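Local coordinates for periplasmic oligopeptide-binding protein (Burkholderia pseudomallei, PDB 3ZS6) that probably binds oligopeptides in the periplasm as the solute-binding component of an ABC transport system, at residues 349-361 and 392-404. Residues are numbered along the deposited sequence; the frame is centred on the assembly and turned at random.
Sequences LTFTLTYNTNDLH and KQRHDGKVQIARD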
ATOM      1  N   LEU A 349     -13.042 -23.677 -18.470  1.00 27.57           N
ATOM      2  CA  LEU A 349     -12.687 -23.160 -17.153  1.00 21.26           C
ATOM      3  C   LEU A 349     -13.765 -22.256 -16.571  1.00 21.67           C
ATOM      4  O   LEU A 349     -14.315 -21.391 -17.257  1.00 19.20           O
ATOM      5  CB  LEU A 349     -11.370 -22.390 -17.224  1.00 17.62           C
ATOM      6  CG  LEU A 349     -10.106 -23.212 -17.451  1.00 27.23           C
ATOM      7  CD1 LEU A 349      -8.934 -22.306 -17.819  1.00 20.86           C
ATOM      8  CD2 LEU A 349      -9.799 -24.060 -16.219  1.00 25.82           C
ATOM      9  N   THR A 350     -14.048 -22.456 -15.291  1.00 21.84           N
ATOM     10  CA  THR A 350     -14.895 -21.537 -14.543  1.00 23.50           C
ATOM     11  C   THR A 350     -14.173 -21.083 -13.279  1.00 23.49           C
ATOM     12  O   THR A 350     -13.655 -21.914 -12.534  1.00 24.59           O
ATOM     13  CB  THR A 350     -16.230 -22.198 -14.165  1.00 26.10           C
ATOM     14  OG1 THR A 350     -16.931 -22.533 -15.363  1.00 34.01           O
ATOM     15  CG2 THR A 350     -17.088 -21.247 -13.338  1.00 24.73           C
ATOM     16  N   PHE A 351     -14.124 -19.768 -13.060  1.00 19.05           N
ATOM     17  CA  PHE A 351     -13.531 -19.194 -11.855  1.00 21.70           C
ATOM     18  C   PHE A 351     -14.511 -18.268 -11.149  1.00 22.02           C
ATOM     19  O   PHE A 351     -15.468 -17.781 -11.747  1.00 28.48           O
ATOM     20  CB  PHE A 351     -12.275 -18.372 -12.179  1.00 18.74           C
ATOM     21  CG  PHE A 351     -11.186 -19.147 -12.853  1.00 20.14           C
ATOM     22  CD1 PHE A 351     -10.444 -20.084 -12.148  1.00 17.38           C
ATOM     23  CD2 PHE A 351     -10.900 -18.937 -14.190  1.00 17.14           C
ATOM     24  CE1 PHE A 351      -9.439 -20.793 -12.762  1.00 16.87           C
ATOM     25  CE2 PHE A 351      -9.894 -19.648 -14.814  1.00 18.98           C
ATOM     26  CZ  PHE A 351      -9.162 -20.576 -14.095  1.00 19.17           C
ATOM     27  N   THR A 352     -14.253 -18.012  -9.871  1.00 18.54           N
ATOM     28  CA  THR A 352     -14.952 -16.952  -9.158  1.00 22.21           C
ATOM     29  C   THR A 352     -14.042 -15.725  -9.115  1.00 22.40           C
ATOM     30  O   THR A 352     -12.853 -15.837  -8.801  1.00 17.10           O
ATOM     31  CB  THR A 352     -15.348 -17.400  -7.736  1.00 23.15           C
ATOM     32  OG1 THR A 352     -16.362 -18.411  -7.825  1.00 25.73           O
ATOM     33  CG2 THR A 352     -15.886 -16.231  -6.923  1.00 16.07           C
ATOM     34  N   LEU A 353     -14.592 -14.567  -9.471  1.00 24.30           N
ATOM     35  CA  LEU A 353     -13.844 -13.306  -9.435  1.00 20.74           C
ATOM     36  C   LEU A 353     -14.342 -12.445  -8.274  1.00 22.67           C
ATOM     37  O   LEU A 353     -15.455 -11.909  -8.301  1.00 20.03           O
ATOM     38  CB  LEU A 353     -13.975 -12.558 -10.770  1.00 13.28           C
ATOM     39  CG  LEU A 353     -13.448 -11.122 -10.909  1.00 20.52           C
ATOM     40  CD1 LEU A 353     -12.003 -11.005 -10.466  1.00 27.44           C
ATOM     41  CD2 LEU A 353     -13.602 -10.630 -12.356  1.00 19.27           C
ATOM     42  N   THR A 354     -13.522 -12.321  -7.244  1.00 14.00           N
ATOM     43  CA  THR A 354     -13.939 -11.605  -6.048  1.00 16.73           C
ATOM     44  C   THR A 354     -13.340 -10.197  -6.002  1.00 18.34           C
ATOM     45  O   THR A 354     -12.153 -10.017  -6.273  1.00 17.49           O
ATOM     46  CB  THR A 354     -13.538 -12.384  -4.788  1.00 15.98           C
ATOM     47  OG1 THR A 354     -14.013 -13.734  -4.894  1.00 19.85           O
ATOM     48  CG2 THR A 354     -14.119 -11.731  -3.540  1.00 13.08           C
ATOM     49  N   TYR A 355     -14.160  -9.206  -5.658  1.00 12.36           N
ATOM     50  CA  TYR A 355     -13.673  -7.836  -5.487  1.00  9.76           C
ATOM     51  C   TYR A 355     -14.348  -7.184  -4.287  1.00 15.47           C
ATOM     52  O   TYR A 355     -15.390  -7.652  -3.831  1.00 16.76           O
ATOM     53  CB  TYR A 355     -13.939  -6.999  -6.741  1.00  7.41           C
ATOM     54  CG  TYR A 355     -15.407  -6.776  -7.008  1.00 13.22           C
ATOM     55  CD1 TYR A 355     -16.147  -7.694  -7.744  1.00 13.18           C
ATOM     56  CD2 TYR A 355     -16.060  -5.654  -6.517  1.00 12.50           C
ATOM     57  CE1 TYR A 355     -17.498  -7.497  -7.988  1.00 15.86           C
ATOM     58  CE2 TYR A 355     -17.416  -5.445  -6.761  1.00 11.21           C
ATOM     59  CZ  TYR A 355     -18.127  -6.371  -7.495  1.00 20.21           C
ATOM     60  OH  TYR A 355     -19.474  -6.177  -7.732  1.00 23.49           O
ATOM     61  N   ASN A 356     -13.763  -6.105  -3.778  1.00 11.72           N
ATOM     62  CA  ASN A 356     -14.378  -5.392  -2.661  1.00 12.55           C
ATOM     63  C   ASN A 356     -15.410  -4.404  -3.165  1.00 16.10           C
ATOM     64  O   ASN A 356     -15.153  -3.657  -4.108  1.00 11.50           O
ATOM     65  CB  ASN A 356     -13.338  -4.697  -1.769  1.00 13.46           C
ATOM     66  CG  ASN A 356     -12.482  -3.712  -2.530  1.00 11.83           C
ATOM     67  OD1 ASN A 356     -11.738  -4.101  -3.430  1.00 13.74           O
ATOM     68  ND2 ASN A 356     -12.581  -2.430  -2.175  1.00  9.67           N
ATOM     69  N   THR A 357     -16.587  -4.437  -2.539  1.00 16.34           N
ATOM     70  CA  THR A 357     -17.733  -3.626  -2.938  1.00 15.00           C
ATOM     71  C   THR A 357     -17.347  -2.182  -3.238  1.00 14.65           C
ATOM     72  O   THR A 357     -16.822  -1.478  -2.370  1.00 16.24           O
ATOM     73  CB  THR A 357     -18.816  -3.651  -1.838  1.00 19.66           C
ATOM     74  OG1 THR A 357     -19.095  -5.014  -1.476  1.00 19.65           O
ATOM     75  CG2 THR A 357     -20.101  -2.961  -2.318  1.00 18.63           C
ATOM     76  N   ASN A 358     -17.597  -1.774  -4.481  1.00 15.33           N
ATOM     77  CA  ASN A 358     -17.251  -0.450  -5.003  1.00 16.22           C
ATOM     78  C   ASN A 358     -17.627  -0.352  -6.485  1.00 19.57           C
ATOM     79  O   ASN A 358     -17.532  -1.337  -7.210  1.00 12.70           O
ATOM     80  CB  ASN A 358     -15.760  -0.171  -4.834  1.00 13.70           C
ATOM     81  CG  ASN A 358     -15.336   1.131  -5.488  1.00 20.27           C
ATOM     82  OD1 ASN A 358     -15.505   2.203  -4.919  1.00 13.03           O
ATOM     83  ND2 ASN A 358     -14.792   1.039  -6.690  1.00 12.59           N
ATOM     84  N   ASP A 359     -18.051   0.826  -6.937  1.00 13.65           N
ATOM     85  CA  ASP A 359     -18.540   0.950  -8.312  1.00 13.22           C
ATOM     86  C   ASP A 359     -17.442   0.810  -9.371  1.00 16.06           C
ATOM     87  O   ASP A 359     -17.654   0.162 -10.391  1.00 13.81           O
ATOM     88  CB  ASP A 359     -19.361   2.240  -8.534  1.00 15.85           C
ATOM     89  CG  ASP A 359     -18.999   3.354  -7.554  1.00 28.77           C
ATOM     90  OD1 ASP A 359     -17.836   3.411  -7.094  0.65 31.29           O
ATOM     91  OD2 ASP A 359     -19.890   4.175  -7.242  0.38 26.70           O
ATOM     92  N   LEU A 360     -16.270   1.392  -9.140  1.00 14.77           N
ATOM     93  CA  LEU A 360     -15.174   1.178 -10.092  1.00 13.98           C
ATOM     94  C   LEU A 360     -14.792  -0.305 -10.195  1.00 14.15           C
ATOM     95  O   LEU A 360     -14.668  -0.854 -11.295  1.00 12.67           O
ATOM     96  CB  LEU A 360     -13.937   1.993  -9.727  1.00 17.16           C
ATOM     97  CG  LEU A 360     -12.720   1.488 -10.522  1.00 23.69           C
ATOM     98  CD1 LEU A 360     -12.834   1.910 -11.981  1.00 22.13           C
ATOM     99  CD2 LEU A 360     -11.402   1.952  -9.920  1.00 26.93           C
ATOM    100  N   HIS A 361     -14.607  -0.957  -9.052  1.00 11.61           N
ATOM    101  CA  HIS A 361     -14.164  -2.355  -9.059  1.00 11.28           C
ATOM    102  C   HIS A 361     -15.179  -3.248  -9.747  1.00 13.76           C
ATOM    103  O   HIS A 361     -14.813  -4.177 -10.463  1.00 12.98           O
ATOM    104  CB  HIS A 361     -13.889  -2.856  -7.643  1.00  9.07           C
ATOM    105  CG  HIS A 361     -12.759  -2.147  -6.966  1.00 10.13           C
ATOM    106  ND1 HIS A 361     -11.628  -1.744  -7.643  1.00  9.76           N
ATOM    107  CD2 HIS A 361     -12.585  -1.762  -5.679  1.00 10.44           C
ATOM    108  CE1 HIS A 361     -10.805  -1.137  -6.802  1.00 11.74           C
ATOM    109  NE2 HIS A 361     -11.362  -1.135  -5.603  1.00 11.15           N
ATOM    110  N   LYS A 392      -8.250 -10.757   3.900  1.00 13.50           N
ATOM    111  CA  LYS A 392      -8.072 -12.037   4.577  1.00 14.67           C
ATOM    112  C   LYS A 392      -8.182 -13.195   3.596  1.00 16.75           C
ATOM    113  O   LYS A 392      -7.384 -14.132   3.629  1.00 13.55           O
ATOM    114  CB  LYS A 392      -9.094 -12.199   5.706  1.00 21.14           C
ATOM    115  CG  LYS A 392      -8.899 -11.219   6.849  1.00 40.85           C
ATOM    116  CD  LYS A 392      -9.930 -11.425   7.955  1.00 56.04           C
ATOM    117  CE  LYS A 392      -9.746 -10.416   9.083  1.00 60.01           C
ATOM    118  NZ  LYS A 392     -10.713 -10.643  10.193  1.00 61.96           N
ATOM    119  N   GLN A 393      -9.177 -13.136   2.716  1.00 15.19           N
ATOM    120  CA  GLN A 393      -9.350 -14.212   1.745  1.00 18.82           C
ATOM    121  C   GLN A 393      -8.134 -14.382   0.835  1.00 14.21           C
ATOM    122  O   GLN A 393      -7.743 -15.505   0.526  1.00 13.82           O
ATOM    123  CB  GLN A 393     -10.625 -14.012   0.925  1.00 17.62           C
ATOM    124  CG  GLN A 393     -11.893 -14.366   1.695  1.00 23.30           C
ATOM    125  CD  GLN A 393     -13.150 -14.120   0.881  1.00 35.79           C
ATOM    126  OE1 GLN A 393     -13.133 -13.376  -0.098  1.00 35.51           O
ATOM    127  NE2 GLN A 393     -14.248 -14.753   1.280  1.00 42.76           N
ATOM    128  N   ARG A 394      -7.536 -13.273   0.406  1.00 14.38           N
ATOM    129  CA  ARG A 394      -6.338 -13.343  -0.431  1.00  7.42           C
ATOM    130  C   ARG A 394      -5.164 -13.980   0.336  1.00  8.26           C
ATOM    131  O   ARG A 394      -4.467 -14.851  -0.193  1.00 10.13           O
ATOM    132  CB  ARG A 394      -5.973 -11.958  -0.997  1.00  8.76           C
ATOM    133  CG  ARG A 394      -7.004 -11.410  -1.988  1.00  6.89           C
ATOM    134  CD  ARG A 394      -6.620 -10.047  -2.577  1.00 11.11           C
ATOM    135  NE  ARG A 394      -6.071  -9.116  -1.587  1.00 12.72           N
ATOM    136  CZ  ARG A 394      -6.203  -7.788  -1.622  1.00 17.70           C
ATOM    137  NH1 ARG A 394      -6.912  -7.203  -2.587  1.00 11.83           N
ATOM    138  NH2 ARG A 394      -5.622  -7.039  -0.675  1.00 12.86           N
ATOM    139  N   HIS A 395      -4.950 -13.554   1.582  1.00 11.55           N
ATOM    140  CA  HIS A 395      -3.908 -14.167   2.413  1.00 15.92           C
ATOM    141  C   HIS A 395      -4.106 -15.677   2.531  1.00 13.21           C
ATOM    142  O   HIS A 395      -3.139 -16.442   2.515  1.00 16.20           O
ATOM    143  CB  HIS A 395      -3.869 -13.544   3.823  1.00 12.76           C
ATOM    144  CG  HIS A 395      -3.107 -12.256   3.901  1.00 17.22           C
ATOM    145  ND1 HIS A 395      -1.757 -12.174   3.634  1.00 17.40           N
ATOM    146  CD2 HIS A 395      -3.504 -11.000   4.227  1.00 14.48           C
ATOM    147  CE1 HIS A 395      -1.357 -10.921   3.782  1.00 17.25           C
ATOM    148  NE2 HIS A 395      -2.397 -10.190   4.142  1.00 13.43           N
ATOM    149  N   ASP A 396      -5.363 -16.101   2.657  1.00 11.83           N
ATOM    150  CA  ASP A 396      -5.673 -17.503   2.945  1.00 13.28           C
ATOM    151  C   ASP A 396      -5.913 -18.292   1.663  1.00 16.55           C
ATOM    152  O   ASP A 396      -6.227 -19.489   1.707  1.00 18.36           O
ATOM    153  CB  ASP A 396      -6.906 -17.623   3.859  1.00 15.27           C
ATOM    154  CG  ASP A 396      -6.670 -17.045   5.258  1.00 22.16           C
ATOM    155  OD1 ASP A 396      -5.504 -16.788   5.607  1.00 15.92           O
ATOM    156  OD2 ASP A 396      -7.653 -16.857   6.011  1.00 22.89           O
ATOM    157  N   GLY A 397      -5.777 -17.622   0.522  1.00  9.76           N
ATOM    158  CA  GLY A 397      -6.016 -18.263  -0.757  1.00 11.32           C
ATOM    159  C   GLY A 397      -7.425 -18.823  -0.907  1.00 13.27           C
ATOM    160  O   GLY A 397      -7.612 -19.838  -1.560  1.00 15.69           O
ATOM    161  N   LYS A 398      -8.417 -18.159  -0.309  1.00 14.72           N
ATOM    162  CA  LYS A 398      -9.811 -18.606  -0.408  1.00 19.75           C
ATOM    163  C   LYS A 398     -10.568 -17.971  -1.580  1.00 23.59           C
ATOM    164  O   LYS A 398     -11.794 -18.094  -1.692  1.00 18.92           O
ATOM    165  CB  LYS A 398     -10.540 -18.359   0.913  1.00 21.07           C
ATOM    166  CG  LYS A 398      -9.990 -19.229   2.033  1.00 27.16           C
ATOM    167  CD  LYS A 398     -10.682 -18.993   3.355  1.00 24.00           C
ATOM    168  CE  LYS A 398     -10.055 -19.870   4.429  1.00 21.11           C
ATOM    169  NZ  LYS A 398     -10.834 -19.848   5.690  1.00 27.60           N
ATOM    170  N   VAL A 399      -9.825 -17.292  -2.447  1.00 18.89           N
ATOM    171  CA  VAL A 399     -10.372 -16.706  -3.664  1.00 14.86           C
ATOM    172  C   VAL A 399      -9.452 -17.120  -4.809  1.00 18.87           C
ATOM    173  O   VAL A 399      -8.270 -17.386  -4.586  1.00 18.05           O
ATOM    174  CB  VAL A 399     -10.445 -15.159  -3.558  1.00 15.21           C
ATOM    175  CG1 VAL A 399     -11.589 -14.734  -2.630  1.00 11.37           C
ATOM    176  CG2 VAL A 399      -9.119 -14.589  -3.055  1.00 14.57           C
ATOM    177  N   GLN A 400      -9.990 -17.177  -6.024  1.00 17.50           N
ATOM    178  CA  GLN A 400      -9.241 -17.672  -7.180  1.00 15.58           C
ATOM    179  C   GLN A 400      -8.653 -16.522  -7.994  1.00 15.21           C
ATOM    180  O   GLN A 400      -7.454 -16.472  -8.250  1.00 13.58           O
ATOM    181  CB  GLN A 400     -10.151 -18.518  -8.075  1.00 18.75           C
ATOM    182  CG  GLN A 400     -10.595 -19.821  -7.451  1.00 23.09           C
ATOM    183  CD  GLN A 400     -11.469 -20.629  -8.386  1.00 26.49           C
ATOM    184  OE1 GLN A 400     -12.558 -20.189  -8.767  1.00 22.75           O
ATOM    185  NE2 GLN A 400     -10.989 -21.810  -8.780  1.00 20.20           N
ATOM    186  N   ILE A 401      -9.522 -15.617  -8.421  1.00 13.75           N
ATOM    187  CA  ILE A 401      -9.109 -14.384  -9.067  1.00 14.19           C
ATOM    188  C   ILE A 401      -9.698 -13.282  -8.212  1.00 18.09           C
ATOM    189  O   ILE A 401     -10.870 -13.352  -7.840  1.00 16.44           O
ATOM    190  CB  ILE A 401      -9.675 -14.271 -10.494  1.00 13.95           C
ATOM    191  CG1 ILE A 401      -9.312 -15.516 -11.315  1.00 18.19           C
ATOM    192  CG2 ILE A 401      -9.182 -12.998 -11.157  1.00 11.39           C
ATOM    193  CD1 ILE A 401      -9.808 -15.481 -12.760  1.00 20.50           C
ATOM    194  N   ALA A 402      -8.893 -12.282  -7.871  1.00 15.35           N
ATOM    195  CA  ALA A 402      -9.349 -11.255  -6.935  1.00 12.98           C
ATOM    196  C   ALA A 402      -8.822  -9.867  -7.293  1.00 10.82           C
ATOM    197  O   ALA A 402      -7.694  -9.720  -7.762  1.00 13.65           O
ATOM    198  CB  ALA A 402      -8.962 -11.627  -5.502  1.00  7.36           C
ATOM    199  N   ARG A 403      -9.664  -8.859  -7.089  1.00 12.60           N
ATOM    200  CA  ARG A 403      -9.250  -7.470  -7.243  1.00  6.79           C
ATOM    201  C   ARG A 403      -8.126  -7.195  -6.227  1.00 12.57           C
ATOM    202  O   ARG A 403      -8.245  -7.529  -5.037  1.00  9.99           O
ATOM    203  CB  ARG A 403     -10.443  -6.536  -7.010  1.00  9.11           C
ATOM    204  CG  ARG A 403     -10.320  -5.164  -7.701  1.00 14.17           C
ATOM    205  CD  ARG A 403      -9.177  -4.343  -7.098  1.00 16.14           C
ATOM    206  NE  ARG A 403      -9.452  -4.002  -5.710  1.00 14.47           N
ATOM    207  CZ  ARG A 403      -8.620  -3.327  -4.912  1.00 20.98           C
ATOM    208  NH1 ARG A 403      -7.438  -2.921  -5.359  1.00 12.11           N
ATOM    209  NH2 ARG A 403      -8.976  -3.057  -3.660  1.00 14.48           N
ATOM    210  N   ASP A 404      -7.028  -6.617  -6.699  1.00  7.92           N
ATOM    211  CA  ASP A 404      -5.913  -6.274  -5.816  1.00  8.43           C
ATOM    212  C   ASP A 404      -5.275  -4.971  -6.302  1.00 14.64           C
ATOM    213  O   ASP A 404      -5.731  -4.381  -7.279  1.00 11.60           O
ATOM    214  CB  ASP A 404      -4.876  -7.398  -5.778  1.00 12.90           C
ATOM    215  CG  ASP A 404      -4.138  -7.485  -4.432  1.00 20.53           C
ATOM    216  OD1 ASP A 404      -3.864  -6.436  -3.813  1.00 18.31           O
ATOM    217  OD2 ASP A 404      -3.829  -8.612  -3.997  1.00 18.52           O
TER
HETATM  218  O   HOH W   1     -12.493 -15.787  -6.109  1.00 15.94           O
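Phe351 meets Gln400 at its ring edge, where Gln400 NE2 lies 3.8 Å from Phe351 CD1. That amide nitrogen is hydrogen-bonded to Asp270. The other branch, Gln400 OE1, accepts from Thr352 N at 3.0 Å, replacing a backbone acceptor where the strands begin to pair. One water accepts from Gln400 N, donates to Thr352 O and is hydrogen-bonded to Thr354 OG1. On one face of the sheet, Leu353 CD1 packs on Ile401 CG2 at 3.5 Å, while Ile401 CD1 reaches back to Phe351 CB. On the other face, Thr354 OG1 touches Val399 CG1 and is bonded to Glu383. Thr354 carries the two short bonds of the parallel pairing: its N donates to Ile401 O (2.9 Å) and its O accepts from Arg403 N (2.9 Å). Ile401 N to Thr352 O is a weak third. Asn356 OD1 accepts side-on from Arg403 NE, in the carbonyl plane, and NH2, 36° above it. His361, its ND1 bonded to Tyr262, stacks on that guanidinium, planes at 6°. Bends at chi2 and chi3 bring the guanidinium there; stack and bonds should limit its rotation. Arg403 NH1 forms a salt bridge with the bound peptide's backbone, placing this end at the binding site. Strand 350-356, helix 359-376 and parallel strand 379-385 form a beta-alpha-beta unit; strand 401-407 lies between 350-356 and 260-266.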